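Local coordinates for protein myosin regulatory light chain (Placopecten magellanicus, PDB 3PN7) that probably confers calcium regulation on molluscan muscle myosin, as the calcium-binding light chain of the motor, at residues D37-I42 with P71-M76. Numbering follows the deposited sequence.
Sequences DGFIDI and PLNFTM. With MG (magnesium ion), chain G.
Ile40 of the magnesium-binding loop meets Leu72 of the partner loop in the paired EF-hand arrangement of this lobe, where the loops of two helix-loop-helix units run side by side. Only one direct hydrogen bond joins the segments: Ile40 N donates to Leu72 O at 2.9 Å, the donor tilted 24° from the carbonyl plane. The same oxygen takes a CA-H contact from Phe39, and Leu72 sits at the centre of an inverse gamma turn closed by Asn73 N and Pro71 O.

The tight part is formed by the two buried residues, Ile40 and Leu72, hemmed in by three helices. Leu72 CB comes within 3.4 Å of Ile40 O, and Ile40 CB packs on Leu72 CD1 at 3.9 Å. Both side chains reach Phe77 of helix 74-85; Phe29 and Ile32 of helix 19-32 also touch Ile40, while Leu65 of helix 58-66 touches Leu72. The more open side carries partly exposed Phe39, its CG anti to the carbonyl carbon (chi1 -66°), a turn that lays the ring alongside exposed Pro71 and Asn73. Phe39 CE1 lies 3.7 Å from Pro71 CB, and the Asn73 amide plane is nearly parallel to the ring, 16° apart. Replacing Phe39 by an alanine is likely to strip Pro71 CB of its aromatic neighbour and open a gap beside the Asn73 amide.

Waters widen the pairing beyond the single direct bond. One accepts from Phe74 N and donates to Gly38 O; another accepts from Leu72 N and donates to Ile40 O at 2.7 Å. Asp33 and Asp44 bind the magnesium ion through OD2, and this segment contributes a backbone atom, Phe39 O, 2.5 Å from the metal.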
loop_
_atom_site.group_PDB
_atom_site.type_symbol
_atom_site.label_atom_id
_atom_site.label_comp_id
_atom_site.label_asym_id
_atom_site.label_seq_id
_atom_site.Cartn_x
_atom_site.Cartn_y
_atom_site.Cartn_z
ATOM N N ASP B 37 5.145 41.226 -20.213
ATOM C CA ASP B 37 4.676 42.230 -19.273
ATOM C C ASP B 37 5.099 41.949 -17.840
ATOM O O ASP B 37 5.493 42.854 -17.109
ATOM C CB ASP B 37 3.149 42.255 -19.325
ATOM C CG ASP B 37 2.582 43.633 -19.132
ATOM O OD1 ASP B 37 3.324 44.524 -18.674
ATOM O OD2 ASP B 37 1.393 43.826 -19.442
ATOM N N GLY B 38 4.988 40.689 -17.437
ATOM C CA GLY B 38 5.130 40.313 -16.046
ATOM C C GLY B 38 3.734 40.176 -15.475
ATOM O O GLY B 38 3.547 39.854 -14.306
ATOM N N PHE B 39 2.749 40.432 -16.329
ATOM C CA PHE B 39 1.337 40.304 -15.976
ATOM C C PHE B 39 0.651 39.496 -17.051
ATOM O O PHE B 39 1.060 39.526 -18.191
ATOM C CB PHE B 39 0.661 41.684 -15.883
ATOM C CG PHE B 39 1.181 42.527 -14.760
ATOM C CD1 PHE B 39 0.591 42.475 -13.511
ATOM C CD2 PHE B 39 2.293 43.338 -14.938
ATOM C CE1 PHE B 39 1.084 43.228 -12.462
ATOM C CE2 PHE B 39 2.791 44.088 -13.896
ATOM C CZ PHE B 39 2.183 44.033 -12.653
ATOM N N ILE B 40 -0.380 38.750 -16.691
ATOM C CA ILE B 40 -1.284 38.203 -17.690
ATOM C C ILE B 40 -2.546 39.063 -17.758
ATOM O O ILE B 40 -3.265 39.199 -16.757
ATOM C CB ILE B 40 -1.670 36.736 -17.366
ATOM C CG1 ILE B 40 -0.434 35.832 -17.337
ATOM C CG2 ILE B 40 -2.706 36.199 -18.368
ATOM C CD1 ILE B 40 -0.767 34.410 -16.892
ATOM N N ASP B 41 -2.813 39.665 -18.917
ATOM C CA ASP B 41 -4.069 40.402 -19.101
ATOM C C ASP B 41 -4.992 39.719 -20.099
ATOM O O ASP B 41 -4.719 38.607 -20.555
ATOM C CB ASP B 41 -3.819 41.860 -19.498
ATOM C CG ASP B 41 -3.073 41.994 -20.817
ATOM O OD1 ASP B 41 -2.927 40.989 -21.542
ATOM O OD2 ASP B 41 -2.625 43.117 -21.133
ATOM N N ILE B 42 -6.082 40.378 -20.463
ATOM C CA ILE B 42 -7.040 39.723 -21.343
ATOM C C ILE B 42 -6.464 39.452 -22.740
ATOM O O ILE B 42 -6.808 38.455 -23.374
ATOM C CB ILE B 42 -8.371 40.473 -21.423
ATOM C CG1 ILE B 42 -9.362 39.656 -22.248
ATOM C CG2 ILE B 42 -8.170 41.876 -22.025
ATOM C CD1 ILE B 42 -10.810 39.995 -21.994
ATOM N N PRO B 71 -4.036 42.639 -10.101
ATOM C CA PRO B 71 -3.433 42.410 -11.425
ATOM C C PRO B 71 -2.645 41.100 -11.442
ATOM O O PRO B 71 -1.925 40.805 -10.491
ATOM C CB PRO B 71 -2.506 43.615 -11.600
ATOM C CG PRO B 71 -3.172 44.706 -10.802
ATOM C CD PRO B 71 -3.740 43.990 -9.584
ATOM N N LEU B 72 -2.792 40.321 -12.510
ATOM C CA LEU B 72 -2.290 38.948 -12.520
ATOM C C LEU B 72 -0.771 38.839 -12.732
ATOM O O LEU B 72 -0.293 38.473 -13.800
ATOM C CB LEU B 72 -3.052 38.112 -13.538
ATOM C CG LEU B 72 -3.450 36.708 -13.119
ATOM C CD1 LEU B 72 -3.977 35.950 -14.321
ATOM C CD2 LEU B 72 -2.273 35.987 -12.488
ATOM N N ASN B 73 -0.057 39.209 -11.678
ATOM C CA ASN B 73 1.339 38.941 -11.428
ATOM C C ASN B 73 1.647 37.457 -11.418
ATOM O O ASN B 73 0.733 36.634 -11.295
ATOM C CB ASN B 73 1.570 39.367 -9.978
ATOM C CG ASN B 73 2.404 40.579 -9.869
ATOM O OD1 ASN B 73 3.140 40.916 -10.799
ATOM N ND2 ASN B 73 2.320 41.255 -8.728
ATOM N N PHE B 74 2.929 37.102 -11.437
ATOM C CA PHE B 74 3.272 35.716 -11.135
ATOM C C PHE B 74 2.883 35.316 -9.703
ATOM O O PHE B 74 2.438 34.194 -9.484
ATOM C CB PHE B 74 4.744 35.370 -11.381
ATOM C CG PHE B 74 5.097 33.947 -10.975
ATOM C CD1 PHE B 74 4.546 32.866 -11.645
ATOM C CD2 PHE B 74 5.944 33.695 -9.904
ATOM C CE1 PHE B 74 4.852 31.565 -11.270
ATOM C CE2 PHE B 74 6.248 32.395 -9.527
ATOM C CZ PHE B 74 5.705 31.334 -10.211
ATOM N N THR B 75 3.052 36.206 -8.726
ATOM C CA THR B 75 2.669 35.837 -7.363
ATOM C C THR B 75 1.148 35.691 -7.239
ATOM O O THR B 75 0.655 34.802 -6.550
ATOM C CB THR B 75 3.275 36.757 -6.256
ATOM O OG1 THR B 75 2.231 37.426 -5.535
ATOM C CG2 THR B 75 4.220 37.771 -6.842
ATOM N N MET B 76 0.404 36.536 -7.931
ATOM C CA MET B 76 -1.028 36.328 -8.030
ATOM C C MET B 76 -1.358 35.004 -8.761
ATOM O O MET B 76 -2.364 34.356 -8.477
ATOM C CB MET B 76 -1.661 37.514 -8.743
ATOM C CG MET B 76 -3.163 37.490 -8.777
ATOM S SD MET B 76 -3.902 37.615 -7.134
ATOM C CE MET B 76 -3.095 39.070 -6.472
HETATM MG MG MG G . 1.330 40.841 -20.274
HETATM O O HOH W 1 5.075 38.608 -12.454
HETATM O O HOH W 2 -3.997 41.107 -14.992
#